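Local coordinates for protein phospholipase C beta (Meleagris gallopavo, PDB 1JAD) that forms the long, almost wholly helical C-terminal coiled-coil region of a phospholipase C beta, packed against a second copy of itself, at residues A[161-164]-A[165-168]; A[171-174]-A[175-179]; A[193-196]-A[197-201]; A[108-111]-A[112-116]; A[132-135]-A[136-140]. All coordinates share one frame; numbering follows the deposited sequence.

Interaction 1: residues A[161-164]-A[165-168]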
# COMPACT_ATOMS: atom_id res chain seq x y z
N LYS A 161 -61.83 -13.40 -0.21
CA LYS A 161 -60.62 -14.18 -0.50
C LYS A 161 -59.93 -13.86 -1.82
O LYS A 161 -58.96 -13.10 -1.84
CB LYS A 161 -60.92 -15.68 -0.42
CG LYS A 161 -60.97 -16.25 0.99
CD LYS A 161 -62.00 -15.55 1.87
CE LYS A 161 -61.96 -16.09 3.30
NZ LYS A 161 -62.92 -15.38 4.19
N ALA A 162 -60.42 -14.43 -2.91
CA ALA A 162 -59.83 -14.21 -4.23
C ALA A 162 -59.25 -12.81 -4.37
O ALA A 162 -58.21 -12.62 -5.00
CB ALA A 162 -60.86 -14.46 -5.31
N ALA A 163 -59.94 -11.83 -3.79
CA ALA A 163 -59.50 -10.44 -3.85
C ALA A 163 -58.24 -10.20 -3.03
O ALA A 163 -57.21 -9.79 -3.57
CB ALA A 163 -60.61 -9.53 -3.35
N GLN A 164 -58.32 -10.46 -1.74
CA GLN A 164 -57.18 -10.26 -0.85
C GLN A 164 -55.96 -11.11 -1.22
O GLN A 164 -54.83 -10.76 -0.87
CB GLN A 164 -57.61 -10.51 0.60
CG GLN A 164 -58.46 -11.74 0.81
CD GLN A 164 -58.87 -11.92 2.27
OE1 GLN A 164 -59.51 -11.05 2.87
NE2 GLN A 164 -58.51 -13.06 2.85
N GLU A 165 -56.17 -12.19 -1.95
CA GLU A 165 -55.07 -13.06 -2.36
C GLU A 165 -54.31 -12.33 -3.45
O GLU A 165 -53.08 -12.32 -3.47
CB GLU A 165 -55.60 -14.39 -2.88
CG GLU A 165 -56.74 -14.94 -2.03
CD GLU A 165 -56.38 -15.07 -0.55
OE1 GLU A 165 -57.32 -15.24 0.26
OE2 GLU A 165 -55.18 -15.03 -0.21
N ARG A 166 -55.05 -11.71 -4.35
CA ARG A 166 -54.48 -10.94 -5.45
C ARG A 166 -53.67 -9.80 -4.87
O ARG A 166 -52.53 -9.55 -5.27
CB ARG A 166 -55.58 -10.37 -6.34
CG ARG A 166 -56.18 -11.36 -7.31
CD ARG A 166 -57.44 -10.80 -7.94
NE ARG A 166 -58.55 -10.80 -6.99
CZ ARG A 166 -59.76 -10.32 -7.26
NH1 ARG A 166 -60.03 -9.80 -8.45
NH2 ARG A 166 -60.72 -10.39 -6.34
N LEU A 167 -54.27 -9.10 -3.91
CA LEU A 167 -53.62 -7.98 -3.27
C LEU A 167 -52.37 -8.43 -2.47
O LEU A 167 -51.37 -7.72 -2.44
CB LEU A 167 -54.62 -7.25 -2.37
CG LEU A 167 -55.84 -6.65 -3.09
CD1 LEU A 167 -56.76 -5.95 -2.09
CD2 LEU A 167 -55.37 -5.67 -4.16
N LYS A 168 -52.44 -9.60 -1.84
CA LYS A 168 -51.29 -10.11 -1.11
C LYS A 168 -50.17 -10.34 -2.11
O LYS A 168 -49.03 -9.92 -1.89
CB LYS A 168 -51.61 -11.44 -0.42
CG LYS A 168 -52.26 -11.32 0.94
CD LYS A 168 -52.43 -12.70 1.58
CE LYS A 168 -53.06 -12.59 2.97
NZ LYS A 168 -53.38 -13.90 3.58
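Arg166 reaches back over the preceding turn to Ala162 and Ala163. Its CB sits 3.3 Å from Ala163 O, and CG and CD then run past the neighbouring carbonyl, CG lying 3.3 Å from Ala162 O and CD 3.5 Å from the same atom. The chain bends at chi3 (-74°), which turns NE onto that oxygen. There NE donates a hydrogen bond of 2.7 Å to Ala162 O, coming from well above the carbonyl plane and not along a lone pair, with the guanidinium slightly tilted. Ala162 O also takes a weak bond from Arg166 N, at 3.4 Å, and so receives a side-chain N-H and, weakly, a main-chain N-H of the same residue. The setting is the early part of helix 161-245, just after the loop that joins it to helix 75-155 in an antiparallel helical hairpin. Gln164, Leu167 and Lys168 lean on Met154, Met155 and Ile151 of that partner helix, while Lys161 packs on Leu72 of the second subunit. Further out, Arg166 CZ lies 3.4 Å from Ala163 CA, at the edge of the guanidinium. Arg166 NH2 is modelled too near that carbon, and its exact position is doubtful.

Interaction 2: residues A[171-174]-A[175-179]; sequences INNS and HIQEV
Ser174 and Glu178 share the shortest backbone bond of this turn, Glu178 N to Ser174 O at 2.7 Å. His175 N to Ile171 O, at 3.0 Å, and the bonds from Ile176 N and Gln177 N to Asn172 O and Asn173 O complete a regular i to i+4 pattern, as expected inside a long coiled-coil helix. Beyond the backbone, the Asn173 amide meets the Gln177 amide: Asn173 ND2 donates to Gln177 OE1 over 3.3 Å, a weak bond although fairly straight (161°). The two planes stand 58° apart and the chains slant across each other. With CG opposite the backbone N (chi1 174°), Asn173 swings its amide forward to the next turn, and ND2 also comes within 3.4 Å of Gln177 CG. Outward from these bonds comes the packing, where His175 CB rests 3.4 Å from Asn172 O and Ile176 CG1 lies 3.6 Å from the same oxygen. The buried side faces other helices: His175 touches Glu144 and Arg147 of helix 75-155 and Glu92 of the second subunit, and Ile176 meets Thr231 of that subunit. The chemistry implies a division of labour, in which main-chain bonds give this turn its regularity, the exposed amide pair adds only a weak link, and His175 and Ile176 supply surface for packing between helices.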
# COMPACT_ATOMS: atom_id res chain seq x y z
N ILE A 171 -48.62 -7.10 -3.09
CA ILE A 171 -47.84 -6.52 -2.01
C ILE A 171 -46.56 -7.35 -1.80
O ILE A 171 -45.45 -6.82 -1.85
CB ILE A 171 -48.67 -6.46 -0.70
CG1 ILE A 171 -49.89 -5.56 -0.92
CG2 ILE A 171 -47.83 -5.92 0.45
CD1 ILE A 171 -50.86 -5.53 0.25
N ASN A 172 -46.71 -8.66 -1.59
CA ASN A 172 -45.54 -9.51 -1.40
C ASN A 172 -44.56 -9.34 -2.54
O ASN A 172 -43.36 -9.25 -2.33
CB ASN A 172 -45.95 -10.97 -1.30
CG ASN A 172 -46.78 -11.24 -0.08
OD1 ASN A 172 -46.34 -10.97 1.04
ND2 ASN A 172 -47.98 -11.77 -0.27
N ASN A 173 -45.08 -9.31 -3.76
CA ASN A 173 -44.27 -9.14 -4.96
C ASN A 173 -43.46 -7.86 -4.86
O ASN A 173 -42.25 -7.85 -5.12
CB ASN A 173 -45.17 -9.07 -6.19
CG ASN A 173 -44.41 -8.74 -7.44
OD1 ASN A 173 -45.00 -8.59 -8.52
ND2 ASN A 173 -43.09 -8.64 -7.32
N SER A 174 -44.14 -6.78 -4.50
CA SER A 174 -43.52 -5.48 -4.33
C SER A 174 -42.31 -5.58 -3.42
O SER A 174 -41.20 -5.18 -3.78
CB SER A 174 -44.54 -4.50 -3.72
OG SER A 174 -43.90 -3.31 -3.24
N HIS A 175 -42.55 -6.11 -2.22
CA HIS A 175 -41.53 -6.27 -1.19
C HIS A 175 -40.25 -6.93 -1.68
O HIS A 175 -39.17 -6.33 -1.61
CB HIS A 175 -42.09 -7.08 -0.03
CG HIS A 175 -41.05 -7.46 0.98
ND1 HIS A 175 -40.37 -6.53 1.75
CD2 HIS A 175 -40.54 -8.67 1.32
CE1 HIS A 175 -39.49 -7.15 2.51
NE2 HIS A 175 -39.57 -8.45 2.27
N ILE A 176 -40.37 -8.16 -2.14
CA ILE A 176 -39.22 -8.90 -2.62
C ILE A 176 -38.43 -8.09 -3.63
O ILE A 176 -37.22 -7.91 -3.49
CB ILE A 176 -39.64 -10.23 -3.27
CG1 ILE A 176 -40.29 -11.12 -2.21
CG2 ILE A 176 -38.44 -10.94 -3.85
CD1 ILE A 176 -40.72 -12.51 -2.70
N GLN A 177 -39.10 -7.56 -4.66
CA GLN A 177 -38.38 -6.80 -5.67
C GLN A 177 -37.82 -5.51 -5.13
O GLN A 177 -36.72 -5.10 -5.49
CB GLN A 177 -39.28 -6.50 -6.87
CG GLN A 177 -39.83 -7.75 -7.52
CD GLN A 177 -40.16 -7.53 -8.97
OE1 GLN A 177 -40.75 -8.39 -9.63
NE2 GLN A 177 -39.77 -6.37 -9.49
N GLU A 178 -38.56 -4.86 -4.25
CA GLU A 178 -38.05 -3.62 -3.71
C GLU A 178 -36.79 -3.85 -2.86
O GLU A 178 -35.91 -2.97 -2.86
CB GLU A 178 -39.13 -2.91 -2.90
CG GLU A 178 -38.73 -1.51 -2.48
CD GLU A 178 -39.87 -0.74 -1.86
OE1 GLU A 178 -39.65 0.43 -1.48
OE2 GLU A 178 -40.98 -1.30 -1.75
N VAL A 179 -36.67 -5.00 -2.18
CA VAL A 179 -35.44 -5.23 -1.38
C VAL A 179 -34.27 -5.48 -2.34
O VAL A 179 -33.19 -4.96 -2.14
CB VAL A 179 -35.51 -6.45 -0.38
CG1 VAL A 179 -36.77 -6.38 0.46
CG2 VAL A 179 -35.40 -7.78 -1.12

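Interaction 3: residues A[193-196]-A[197-201]; sequences YQQK and LEEKQ. With SO4 (sulfate ion), chain C.
Gln194 and Glu198 form the close-packed side of this turn: Glu198 N bonds to Gln194 O at 2.8 Å, nearly straight, and Glu198 CD lies 3.7 Å from Gln194 CG where the two chains pass each other. Buried Leu197, its CB 3.2 Å from Tyr193 O, turns to Leu125 of helix 75-155, and Gln194 to Glu212 of the second subunit, so this flank is the helix-packing seam of the coiled coil. The other flank is exposed and looser. There Lys196 bends at chi2 (-58°) and at chi4, bringing NZ to Glu199 OE1 in a 3.0 Å salt bridge that meets the oxygen nearly along its C-O bond. The side chain of Lys200 meets that of Lys196 through aliphatic carbon, its CE 4.1 Å from Lys196 CD. At the far end Tyr193 leads away from the turn to a sulfate ion, probably from the crystallisation liquor, which Arg192 also binds. Sulfate O3 lies in the ring plane at its edge, 3.3 Å from Tyr193 OH, but the direction of that hydroxyl's proton is unsettled. The chemistry implies an exposed flank tied by charge, Lys196 and Glu199 probably neutralising each other, and a buried flank relying on main-chain bonds and packing.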
# COMPACT_ATOMS: atom_id res chain seq x y z
N TYR A 193 -18.64 5.26 -3.40
CA TYR A 193 -17.91 5.75 -2.23
C TYR A 193 -16.58 5.03 -2.02
O TYR A 193 -15.60 5.65 -1.60
CB TYR A 193 -18.76 5.63 -0.97
CG TYR A 193 -19.71 6.81 -0.74
CD1 TYR A 193 -20.61 7.21 -1.74
CD2 TYR A 193 -19.69 7.51 0.47
CE1 TYR A 193 -21.48 8.29 -1.53
CE2 TYR A 193 -20.55 8.59 0.68
CZ TYR A 193 -21.44 8.97 -0.32
OH TYR A 193 -22.31 10.01 -0.09
N GLN A 194 -16.53 3.74 -2.31
CA GLN A 194 -15.28 3.01 -2.11
C GLN A 194 -14.23 3.42 -3.14
O GLN A 194 -13.06 3.64 -2.81
CB GLN A 194 -15.50 1.49 -2.14
CG GLN A 194 -14.20 0.72 -2.09
CD GLN A 194 -14.37 -0.79 -2.05
OE1 GLN A 194 -13.43 -1.53 -2.34
NE2 GLN A 194 -15.55 -1.27 -1.66
N GLN A 195 -14.66 3.55 -4.38
CA GLN A 195 -13.78 3.95 -5.46
C GLN A 195 -13.12 5.30 -5.17
O GLN A 195 -11.90 5.46 -5.33
CB GLN A 195 -14.59 4.00 -6.76
CG GLN A 195 -13.94 4.72 -7.93
CD GLN A 195 -14.05 6.23 -7.80
OE1 GLN A 195 -15.16 6.79 -7.81
NE2 GLN A 195 -12.90 6.90 -7.67
N LYS A 196 -13.91 6.26 -4.72
CA LYS A 196 -13.40 7.60 -4.43
C LYS A 196 -12.43 7.51 -3.24
O LYS A 196 -11.38 8.15 -3.22
CB LYS A 196 -14.57 8.53 -4.08
CG LYS A 196 -14.38 10.00 -4.45
CD LYS A 196 -13.16 10.66 -3.83
CE LYS A 196 -13.01 12.11 -4.33
NZ LYS A 196 -12.92 12.22 -5.83
N LEU A 197 -12.80 6.70 -2.26
CA LEU A 197 -12.00 6.51 -1.06
C LEU A 197 -10.62 5.93 -1.39
O LEU A 197 -9.59 6.42 -0.93
CB LEU A 197 -12.75 5.58 -0.09
CG LEU A 197 -12.16 5.35 1.30
CD1 LEU A 197 -13.15 4.62 2.19
CD2 LEU A 197 -10.89 4.55 1.17
N GLU A 198 -10.60 4.87 -2.19
CA GLU A 198 -9.34 4.24 -2.55
C GLU A 198 -8.53 5.23 -3.35
O GLU A 198 -7.30 5.22 -3.34
CB GLU A 198 -9.59 2.98 -3.37
CG GLU A 198 -10.57 2.03 -2.71
CD GLU A 198 -10.71 0.73 -3.44
OE1 GLU A 198 -10.93 0.76 -4.67
OE2 GLU A 198 -10.62 -0.34 -2.78
N GLU A 199 -9.23 6.12 -4.03
CA GLU A 199 -8.58 7.13 -4.86
C GLU A 199 -7.78 8.11 -4.00
O GLU A 199 -6.66 8.46 -4.33
CB GLU A 199 -9.64 7.85 -5.66
CG GLU A 199 -9.11 8.70 -6.78
CD GLU A 199 -10.24 9.36 -7.55
OE1 GLU A 199 -10.88 10.28 -7.00
OE2 GLU A 199 -10.49 8.94 -8.70
N LYS A 200 -8.36 8.56 -2.90
CA LYS A 200 -7.67 9.49 -2.02
C LYS A 200 -6.43 8.82 -1.45
O LYS A 200 -5.33 9.36 -1.51
CB LYS A 200 -8.59 9.93 -0.87
CG LYS A 200 -9.68 10.91 -1.29
CD LYS A 200 -10.56 11.24 -0.12
CE LYS A 200 -11.56 12.33 -0.49
NZ LYS A 200 -10.84 13.59 -0.82
N GLN A 201 -6.62 7.61 -0.93
CA GLN A 201 -5.52 6.85 -0.38
C GLN A 201 -4.37 6.77 -1.38
O GLN A 201 -3.20 6.93 -1.00
CB GLN A 201 -6.04 5.46 0.02
CG GLN A 201 -7.05 5.60 1.13
CD GLN A 201 -7.86 4.36 1.41
OE1 GLN A 201 -8.54 4.27 2.44
NE2 GLN A 201 -7.83 3.40 0.49
S SO4 C . -24.79 11.27 -2.68
O1 SO4 C . -25.60 11.49 -3.89
O2 SO4 C . -24.46 12.57 -2.04
O3 SO4 C . -23.53 10.60 -3.05
O4 SO4 C . -25.55 10.43 -1.72

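Interaction 4: residues A[108-111]-A[112-116]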
# COMPACT_ATOMS: atom_id res chain seq x y z
N GLU A 108 13.14 5.34 5.52
CA GLU A 108 12.58 4.94 6.81
C GLU A 108 11.29 5.66 7.12
O GLU A 108 10.38 5.08 7.71
CB GLU A 108 13.59 5.21 7.94
CG GLU A 108 14.92 4.46 7.81
CD GLU A 108 15.92 4.85 8.90
OE1 GLU A 108 16.26 6.05 9.00
OE2 GLU A 108 16.36 3.95 9.65
N GLN A 109 11.20 6.92 6.73
CA GLN A 109 9.99 7.70 6.98
C GLN A 109 8.86 7.15 6.12
O GLN A 109 7.74 6.95 6.61
CB GLN A 109 10.25 9.18 6.66
CG GLN A 109 11.44 9.76 7.42
CD GLN A 109 11.65 11.25 7.20
OE1 GLN A 109 12.67 11.81 7.61
NE2 GLN A 109 10.68 11.89 6.55
N THR A 110 9.14 6.88 4.85
CA THR A 110 8.13 6.33 3.97
C THR A 110 7.58 5.04 4.56
O THR A 110 6.36 4.88 4.68
CB THR A 110 8.69 6.05 2.55
OG1 THR A 110 8.97 7.30 1.91
CG2 THR A 110 7.70 5.26 1.71
N ALA A 111 8.47 4.13 4.93
CA ALA A 111 8.06 2.86 5.51
C ALA A 111 7.15 3.10 6.70
O ALA A 111 6.08 2.49 6.82
CB ALA A 111 9.28 2.07 5.94
N LYS A 112 7.58 3.99 7.59
CA LYS A 112 6.80 4.29 8.78
C LYS A 112 5.44 4.88 8.42
O LYS A 112 4.41 4.29 8.72
CB LYS A 112 7.56 5.25 9.69
CG LYS A 112 7.10 5.20 11.14
CD LYS A 112 7.23 3.76 11.65
CE LYS A 112 6.88 3.60 13.13
NZ LYS A 112 7.05 2.17 13.54
N ILE A 113 5.44 6.05 7.79
CA ILE A 113 4.18 6.67 7.43
C ILE A 113 3.30 5.76 6.59
O ILE A 113 2.09 5.75 6.76
CB ILE A 113 4.38 8.02 6.71
CG1 ILE A 113 4.66 9.11 7.75
CG2 ILE A 113 3.14 8.39 5.91
CD1 ILE A 113 4.63 10.51 7.20
N THR A 114 3.90 4.99 5.69
CA THR A 114 3.09 4.08 4.89
C THR A 114 2.40 3.10 5.82
O THR A 114 1.30 2.63 5.55
CB THR A 114 3.94 3.34 3.87
OG1 THR A 114 4.33 4.26 2.83
CG2 THR A 114 3.15 2.20 3.26
N GLU A 115 3.06 2.81 6.94
CA GLU A 115 2.52 1.92 7.95
C GLU A 115 1.26 2.54 8.54
O GLU A 115 0.15 2.04 8.35
CB GLU A 115 3.55 1.69 9.07
CG GLU A 115 2.95 1.15 10.37
CD GLU A 115 3.98 0.99 11.49
OE1 GLU A 115 3.56 0.80 12.65
OE2 GLU A 115 5.20 1.05 11.21
N LEU A 116 1.44 3.66 9.24
CA LEU A 116 0.34 4.37 9.88
C LEU A 116 -0.84 4.55 8.92
O LEU A 116 -1.98 4.17 9.24
CB LEU A 116 0.83 5.74 10.37
CG LEU A 116 2.09 5.73 11.25
CD1 LEU A 116 2.55 7.16 11.52
CD2 LEU A 116 1.81 4.99 12.55
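Ile113 N bonds to Gln109 O at 2.7 Å, and Lys112 N and Thr114 N bond likewise to Glu108 O and Thr110 O, a regular alpha-helical i to i+4 pattern that weakens at Glu115 N and Ala111 O, where the angle falls to 134°. The turn belongs to helix 75-155, in a part of the coiled coil where helices 28-64 and 161-245 pack beside it. Thr110 and Thr114 illustrate how a hydroxyl can fold back on its own helix. Their side chains run alongside each other in the same direction, the methyl CG2 of Thr110 lying 3.7 Å from Thr114 OG1. Because OG1 of Thr114 stands beside its backbone N (chi1 -72°), it bends back to the previous turn and donates to Thr110 O at 2.8 Å, from above the carbonyl plane. That oxygen is therefore gripped twice, by the hydroxyl and by Thr114 N at 2.7 Å. The hydroxyl of Thr110 itself turns elsewhere, to Glu212 of helix 161-245, while Glu108 reaches Gln37 of helix 28-64. On the buried face Ile113, whose CB sits 3.5 Å from Gln109 O, packs against Phe30 and Ile208, joining both neighbouring helices to this one. A further link lies one turn ahead on the exposed side, where Lys112 bends at chi2 and its NZ forms a salt bridge of 3.2 Å with Glu115 OE2, met on the syn side and 27° out of the carboxylate plane.

Interaction 5: residues A[132-135]-A[136-140]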
# COMPACT_ATOMS: atom_id res chain seq x y z
N SER A 132 -22.43 0.28 4.95
CA SER A 132 -23.23 -0.14 3.81
C SER A 132 -24.12 -1.32 4.18
O SER A 132 -25.34 -1.25 4.05
CB SER A 132 -22.30 -0.53 2.67
OG SER A 132 -23.00 -1.18 1.64
N GLU A 133 -23.50 -2.40 4.63
CA GLU A 133 -24.24 -3.60 5.01
C GLU A 133 -25.24 -3.31 6.11
O GLU A 133 -26.29 -3.95 6.20
CB GLU A 133 -23.30 -4.71 5.48
CG GLU A 133 -22.48 -5.36 4.37
CD GLU A 133 -23.35 -5.88 3.23
OE1 GLU A 133 -24.46 -6.41 3.50
OE2 GLU A 133 -22.91 -5.78 2.07
N SER A 134 -24.90 -2.36 6.97
CA SER A 134 -25.80 -2.00 8.05
C SER A 134 -27.06 -1.36 7.46
O SER A 134 -28.16 -1.58 7.96
CB SER A 134 -25.10 -1.03 9.00
OG SER A 134 -25.94 -0.75 10.11
N ASN A 135 -26.90 -0.57 6.39
CA ASN A 135 -28.07 0.04 5.76
C ASN A 135 -28.93 -1.06 5.18
O ASN A 135 -30.15 -1.05 5.33
CB ASN A 135 -27.67 1.00 4.63
CG ASN A 135 -27.02 2.26 5.14
OD1 ASN A 135 -27.49 2.85 6.12
ND2 ASN A 135 -25.96 2.69 4.48
N ILE A 136 -28.28 -2.00 4.50
CA ILE A 136 -28.99 -3.12 3.90
C ILE A 136 -29.83 -3.87 4.92
O ILE A 136 -30.95 -4.28 4.61
CB ILE A 136 -28.03 -4.14 3.28
CG1 ILE A 136 -27.27 -3.50 2.12
CG2 ILE A 136 -28.82 -5.38 2.81
CD1 ILE A 136 -26.30 -4.44 1.43
N LYS A 137 -29.30 -4.04 6.13
CA LYS A 137 -30.03 -4.76 7.15
C LYS A 137 -31.28 -4.00 7.57
O LYS A 137 -32.38 -4.55 7.61
CB LYS A 137 -29.14 -5.02 8.39
CG LYS A 137 -29.71 -6.10 9.30
CD LYS A 137 -28.86 -6.38 10.55
CE LYS A 137 -28.99 -5.27 11.59
NZ LYS A 137 -28.29 -5.60 12.87
N ASP A 138 -31.12 -2.71 7.87
CA ASP A 138 -32.25 -1.90 8.30
C ASP A 138 -33.24 -1.61 7.15
O ASP A 138 -34.42 -1.37 7.36
CB ASP A 138 -31.72 -0.64 8.98
CG ASP A 138 -30.99 -0.97 10.31
OD1 ASP A 138 -31.65 -1.47 11.25
OD2 ASP A 138 -29.76 -0.75 10.42
N ILE A 139 -32.75 -1.66 5.92
CA ILE A 139 -33.62 -1.46 4.77
C ILE A 139 -34.57 -2.67 4.72
O ILE A 139 -35.78 -2.52 4.54
CB ILE A 139 -32.79 -1.40 3.47
CG1 ILE A 139 -32.05 -0.07 3.40
CG2 ILE A 139 -33.69 -1.58 2.26
CD1 ILE A 139 -32.96 1.10 3.43
N LYS A 140 -34.01 -3.86 4.90
CA LYS A 140 -34.82 -5.07 4.87
C LYS A 140 -35.81 -5.11 6.02
O LYS A 140 -36.90 -5.67 5.89
CB LYS A 140 -33.93 -6.32 4.88
CG LYS A 140 -32.94 -6.36 3.73
CD LYS A 140 -32.58 -7.78 3.28
CE LYS A 140 -31.78 -8.57 4.30
NZ LYS A 140 -31.54 -9.97 3.81
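Glu133 and Ile136 lie alongside each other and point the same way, in a stretch of helix 75-155 that packs against helix 161-245 of its own chain and touches the second subunit of the coiled coil. Glu133 bends at chi2 (-54°), laying its carboxylate next to the methyl end of the isoleucine: Ile136 CD1 is 3.4 Å from Glu133 OE1 and 3.7 Å from Glu133 CD. The charged end finds its stronger partner across the dimer, in a salt bridge from OE2 to Arg99 of the second subunit, and Ile136 packs on that same arginine. Lower down its side chain, Ile136 CG1 sits 3.5 Å from Ser132 O, whose own bond to Ile136 N measures 3.1 Å. Ile136 also meets Ile183 and Leu186 of helix 161-245, so it bridges both helix interfaces. Asn135 turns to a different neighbour and bonds through ND2 to Gln12 O. On the outer side Asp138 accompanies Ser134 instead: Asp138 N donates to Ser134 O at 3.2 Å, nearly straight at 171°, while Asp138 OD2 stands 3.0 Å from that same carbonyl oxygen, an unfavourable meeting of two acceptors.

How the interactions relate
Interactions 1, 2 and 3 follow one another along helix 161-245. The centres of interactions 1 and 2 are 16 Å apart, and those of interactions 2 and 3 are 33 Å apart. Interactions 4 and 5 lie on helix 75-155. Their centres are 36 Å apart. Because the two helices run antiparallel, interaction 5 comes beside interaction 2, their nearest atoms about 5 Å apart, and within about 8 Å of interaction 3. Interaction 4 is close to the middle of the chain, and interaction 1 is 65 Å from it, near the hairpin turn. All but interaction 4 touch the second subunit. The sulfate ion belongs to interaction 3, and none of the five surrounds a catalytic site.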